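Local coordinates for endo-b-1,4-glucanase (Nasutitermes takasagoensis, PDB 1KS8), which probably hydrolyses internal beta-1,4-glucosidic linkages in cellulose and related beta-glucans, at residues W74-F79 and D91-V96; G302-A307 and D336-D341. All blocks are in the same frame, centred on the assembly; numbering follows the deposited sequence.

Interaction 1: residues W74-F79 and D91-V96; sequences WGLIDF and DGRKAV
Leu76 projects from helix 62-78 onto the flank of helix 89-106, against Gly92, Arg93 and Val96, joining two helices of the (alpha/alpha)6 barrel. Their local axes approach to 10.6 Å and run roughly antiparallel, at 146°. The contact is lopsided: Leu76 supplies 75 of the 126 Å² buried, while Gly92, Arg93 and Val96 contribute 17 Å² each. Gly92 has no side chain, so the leucine meets bare main chain there, and the two residues have the closest CA atoms of the pair of segments, 7.1 Å apart. With chi2 at 178°, Leu76 CD1 is the branch that prolongs the side chain, and it lands 3.4 Å from Gly92 O. Its chi1 of -108° falls well away from a staggered value, consistent with a side chain turned to fit between its neighbours. Arg93 is brushed at its backbone N, 3.8 Å from Leu76 CD1. Helix 149-165 packs beside both partners, with Val165 on Leu76 and Ala162 on Val96. One turn on from Gly92, Val96 sets CG2 beside its own backbone N, anti to the carbonyl carbon, and this methyl lies 3.7 Å from Leu76 CD1.

Interaction 2: residues G302-A307 and D336-D341; sequences GTLRHA and DYALGD
A small, buried apolar contact brings Leu304, in the first turn of helix 303-319, against Tyr337 and Ala338 in the last part of helix 324-341. It covers 99 Å², of which 53 Å² belong to Leu304. Leu304 CD2 is the touching branch, 4.0 Å from Tyr337 CD1. Leu304 CD2 also stands 4.3 Å from Ala338 CB. The leucine and tyrosine side chains cross at about a right angle, the tyrosine ring being carried out by a CG anti to its backbone N (chi1 -180°). At the far end of the ring Tyr337 OH is hydrogen-bonded to Asp399 OD1, which satisfies the hydroxyl, while ring atom CD1 makes the contact with Leu304.

Both helices belong to the (alpha/alpha)6 barrel of glycoside hydrolase family 9, and the contact sits near Glu412, a predicted active-site residue. At the start of helix 303-319 the carbonyl of Gly302, the N-cap residue, takes two bonds. Gly302 has positive phi, and its O accepts from His306 N at 3.0 Å and from Arg305 NE, also at 3.0 Å. The second is bent, with an N-H...O angle of 141°. Arg305 NE also sits 3.3 Å above the plane of the His306 ring, over its centre. On the other helix the backbone widens into a pi-type turn over 337-341, where Asp341 N bonds to Asp336 O at 2.9 Å.

Overall arrangement
The two contacts do not touch: their centres are 21 Å apart and their nearest atoms about 12 Å, and the segments of interaction 1 both precede those of interaction 2 in sequence. Helix 303-319 is the element common to their surroundings. It supplies Leu304 to interaction 2 from its first turn, and further along presents Phe312 and Glu316 to Trp74 and Phe79 of segment 74-79, which do not themselves touch segment 91-96. Interaction 2 has the Leu304 side chain about 10 Å from that of Glu412 and about 11 Å from that of Asp403, the predicted catalytic residues. Interaction 1 is remote from these and from the calcium-binding residues, its centre about 12 Å from the centre of the chain, against 15 Å for interaction 2.

Interaction 1: residues W74-F79 and D91-V96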
# COMPACT_ATOMS: atom_id res chain seq x y z
N TRP A 74 5.98 6.95 4.06
CA TRP A 74 6.53 6.73 5.39
C TRP A 74 7.95 6.17 5.31
O TRP A 74 8.86 6.64 5.99
CB TRP A 74 5.60 5.78 6.15
CG TRP A 74 5.86 5.58 7.61
CD1 TRP A 74 6.69 6.31 8.41
CD2 TRP A 74 5.23 4.61 8.45
NE1 TRP A 74 6.61 5.85 9.71
CE2 TRP A 74 5.73 4.81 9.76
CE3 TRP A 74 4.30 3.60 8.23
CZ2 TRP A 74 5.31 4.03 10.84
CZ3 TRP A 74 3.88 2.82 9.30
CH2 TRP A 74 4.39 3.04 10.60
N GLY A 75 8.14 5.16 4.46
CA GLY A 75 9.45 4.57 4.30
C GLY A 75 10.43 5.53 3.65
O GLY A 75 11.62 5.52 3.96
N LEU A 76 9.93 6.35 2.73
CA LEU A 76 10.75 7.33 2.04
C LEU A 76 11.26 8.39 3.00
O LEU A 76 12.35 8.94 2.82
CB LEU A 76 9.94 8.02 0.93
CG LEU A 76 10.26 7.66 -0.52
CD1 LEU A 76 9.32 8.42 -1.44
CD2 LEU A 76 11.71 8.01 -0.83
N ILE A 77 10.47 8.69 4.02
CA ILE A 77 10.84 9.68 5.02
C ILE A 77 11.85 9.14 6.03
O ILE A 77 12.90 9.75 6.26
CB ILE A 77 9.60 10.19 5.79
CG1 ILE A 77 8.64 10.90 4.83
CG2 ILE A 77 10.03 11.12 6.92
CD1 ILE A 77 7.26 11.15 5.41
N ASP A 78 11.54 8.00 6.63
CA ASP A 78 12.41 7.40 7.64
C ASP A 78 13.64 6.67 7.11
O ASP A 78 14.65 6.55 7.81
CB ASP A 78 11.61 6.43 8.51
CG ASP A 78 10.64 7.14 9.44
OD1 ASP A 78 9.81 6.45 10.06
OD2 ASP A 78 10.72 8.38 9.55
N PHE A 79 13.56 6.18 5.88
CA PHE A 79 14.67 5.44 5.30
C PHE A 79 15.05 5.95 3.91
O PHE A 79 15.34 5.18 2.99
CB PHE A 79 14.30 3.95 5.26
CG PHE A 79 13.90 3.41 6.60
CD1 PHE A 79 14.85 3.20 7.59
CD2 PHE A 79 12.56 3.17 6.90
CE1 PHE A 79 14.47 2.77 8.87
CE2 PHE A 79 12.17 2.74 8.16
CZ PHE A 79 13.13 2.54 9.15
N ASP A 91 12.76 7.80 -8.32
CA ASP A 91 11.67 6.88 -8.62
C ASP A 91 10.78 6.67 -7.40
O ASP A 91 9.57 6.52 -7.52
CB ASP A 91 12.22 5.54 -9.11
CG ASP A 91 12.65 5.59 -10.57
OD1 ASP A 91 13.04 4.53 -11.11
OD2 ASP A 91 12.59 6.68 -11.18
N GLY A 92 11.39 6.65 -6.21
CA GLY A 92 10.61 6.49 -5.00
C GLY A 92 9.62 7.63 -4.85
O GLY A 92 8.45 7.42 -4.52
N ARG A 93 10.09 8.85 -5.10
CA ARG A 93 9.23 10.01 -5.01
C ARG A 93 8.14 9.93 -6.08
O ARG A 93 6.98 10.25 -5.82
CB ARG A 93 10.06 11.29 -5.19
CG ARG A 93 10.96 11.59 -4.01
CD ARG A 93 11.97 12.67 -4.32
NE ARG A 93 12.68 13.09 -3.12
CZ ARG A 93 13.80 13.81 -3.13
NH1 ARG A 93 14.35 14.18 -4.28
NH2 ARG A 93 14.37 14.15 -1.98
N LYS A 94 8.51 9.49 -7.28
CA LYS A 94 7.54 9.36 -8.37
C LYS A 94 6.42 8.38 -8.03
O LYS A 94 5.27 8.59 -8.41
CB LYS A 94 8.23 8.91 -9.65
CG LYS A 94 9.11 9.96 -10.29
CD LYS A 94 9.73 9.43 -11.58
CE LYS A 94 10.61 10.48 -12.25
NZ LYS A 94 9.84 11.71 -12.57
N ALA A 95 6.77 7.31 -7.32
CA ALA A 95 5.78 6.30 -6.94
C ALA A 95 4.74 6.90 -6.00
O ALA A 95 3.55 6.58 -6.08
CB ALA A 95 6.47 5.11 -6.29
N VAL A 96 5.18 7.77 -5.11
CA VAL A 96 4.28 8.42 -4.18
C VAL A 96 3.43 9.45 -4.93
O VAL A 96 2.21 9.50 -4.78
CB VAL A 96 5.06 9.12 -3.05
CG1 VAL A 96 4.13 10.00 -2.22
CG2 VAL A 96 5.72 8.08 -2.16

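Interaction 2: residues G302-A307 and D336-D341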
# COMPACT_ATOMS: atom_id res chain seq x y z
N GLY A 302 -3.14 -12.69 1.63
CA GLY A 302 -1.94 -11.87 1.58
C GLY A 302 -1.00 -12.23 2.71
O GLY A 302 -0.53 -11.36 3.45
N THR A 303 -0.70 -13.52 2.83
CA THR A 303 0.17 -14.01 3.89
C THR A 303 1.53 -13.33 3.94
O THR A 303 1.96 -12.87 5.01
CB THR A 303 0.35 -15.54 3.75
OG1 THR A 303 -0.93 -16.17 3.75
CG2 THR A 303 1.18 -16.09 4.89
N LEU A 304 2.23 -13.25 2.82
CA LEU A 304 3.54 -12.61 2.81
C LEU A 304 3.41 -11.12 3.14
O LEU A 304 4.27 -10.56 3.81
CB LEU A 304 4.24 -12.83 1.47
CG LEU A 304 4.68 -14.28 1.26
CD1 LEU A 304 5.09 -14.49 -0.18
CD2 LEU A 304 5.83 -14.62 2.20
N ARG A 305 2.35 -10.49 2.65
CA ARG A 305 2.10 -9.08 2.92
C ARG A 305 2.01 -8.85 4.43
O ARG A 305 2.53 -7.87 4.94
CB ARG A 305 0.79 -8.65 2.22
CG ARG A 305 0.14 -7.36 2.74
CD ARG A 305 -0.73 -7.61 3.97
NE ARG A 305 -1.77 -8.62 3.74
CZ ARG A 305 -2.94 -8.39 3.14
NH1 ARG A 305 -3.24 -7.17 2.70
NH2 ARG A 305 -3.81 -9.38 2.99
N HIS A 306 1.34 -9.75 5.14
CA HIS A 306 1.22 -9.60 6.58
C HIS A 306 2.59 -9.73 7.26
O HIS A 306 2.89 -8.98 8.19
CB HIS A 306 0.25 -10.63 7.17
CG HIS A 306 -1.19 -10.32 6.91
ND1 HIS A 306 -1.79 -9.15 7.33
CD2 HIS A 306 -2.15 -11.03 6.27
CE1 HIS A 306 -3.06 -9.16 6.96
NE2 HIS A 306 -3.31 -10.29 6.32
N ALA A 307 3.40 -10.67 6.80
CA ALA A 307 4.73 -10.86 7.38
C ALA A 307 5.63 -9.67 7.09
O ALA A 307 6.40 -9.23 7.95
CB ALA A 307 5.36 -12.14 6.84
N ASP A 336 13.62 -12.00 4.01
CA ASP A 336 14.43 -13.04 3.38
C ASP A 336 13.62 -14.28 3.02
O ASP A 336 13.94 -14.98 2.06
CB ASP A 336 15.61 -13.42 4.28
CG ASP A 336 16.69 -12.36 4.29
OD1 ASP A 336 16.58 -11.39 3.51
OD2 ASP A 336 17.66 -12.49 5.07
N TYR A 337 12.57 -14.57 3.78
CA TYR A 337 11.74 -15.72 3.45
C TYR A 337 11.07 -15.40 2.11
O TYR A 337 11.05 -16.24 1.21
CB TYR A 337 10.68 -15.98 4.52
CG TYR A 337 9.80 -17.17 4.21
CD1 TYR A 337 8.82 -17.10 3.22
CD2 TYR A 337 9.98 -18.39 4.87
CE1 TYR A 337 8.04 -18.21 2.89
CE2 TYR A 337 9.21 -19.50 4.55
CZ TYR A 337 8.24 -19.41 3.56
OH TYR A 337 7.47 -20.50 3.23
N ALA A 338 10.53 -14.19 1.98
CA ALA A 338 9.87 -13.80 0.74
C ALA A 338 10.83 -13.84 -0.44
O ALA A 338 10.42 -14.14 -1.57
CB ALA A 338 9.29 -12.39 0.88
N LEU A 339 12.10 -13.55 -0.19
CA LEU A 339 13.10 -13.54 -1.26
C LEU A 339 13.64 -14.91 -1.63
O LEU A 339 14.29 -15.06 -2.66
CB LEU A 339 14.26 -12.61 -0.89
CG LEU A 339 13.88 -11.16 -0.57
CD1 LEU A 339 15.14 -10.34 -0.33
CD2 LEU A 339 13.08 -10.57 -1.73
N GLY A 340 13.39 -15.92 -0.79
CA GLY A 340 13.86 -17.25 -1.13
C GLY A 340 14.38 -18.18 -0.05
O GLY A 340 14.64 -19.34 -0.33
N ASP A 341 14.52 -17.71 1.19
CA ASP A 341 15.04 -18.57 2.24
C ASP A 341 14.19 -19.80 2.56
O ASP A 341 14.66 -20.74 3.20
CB ASP A 341 15.30 -17.76 3.51
CG ASP A 341 16.61 -17.00 3.46
OD1 ASP A 341 17.25 -16.99 2.38
OD2 ASP A 341 17.02 -16.43 4.49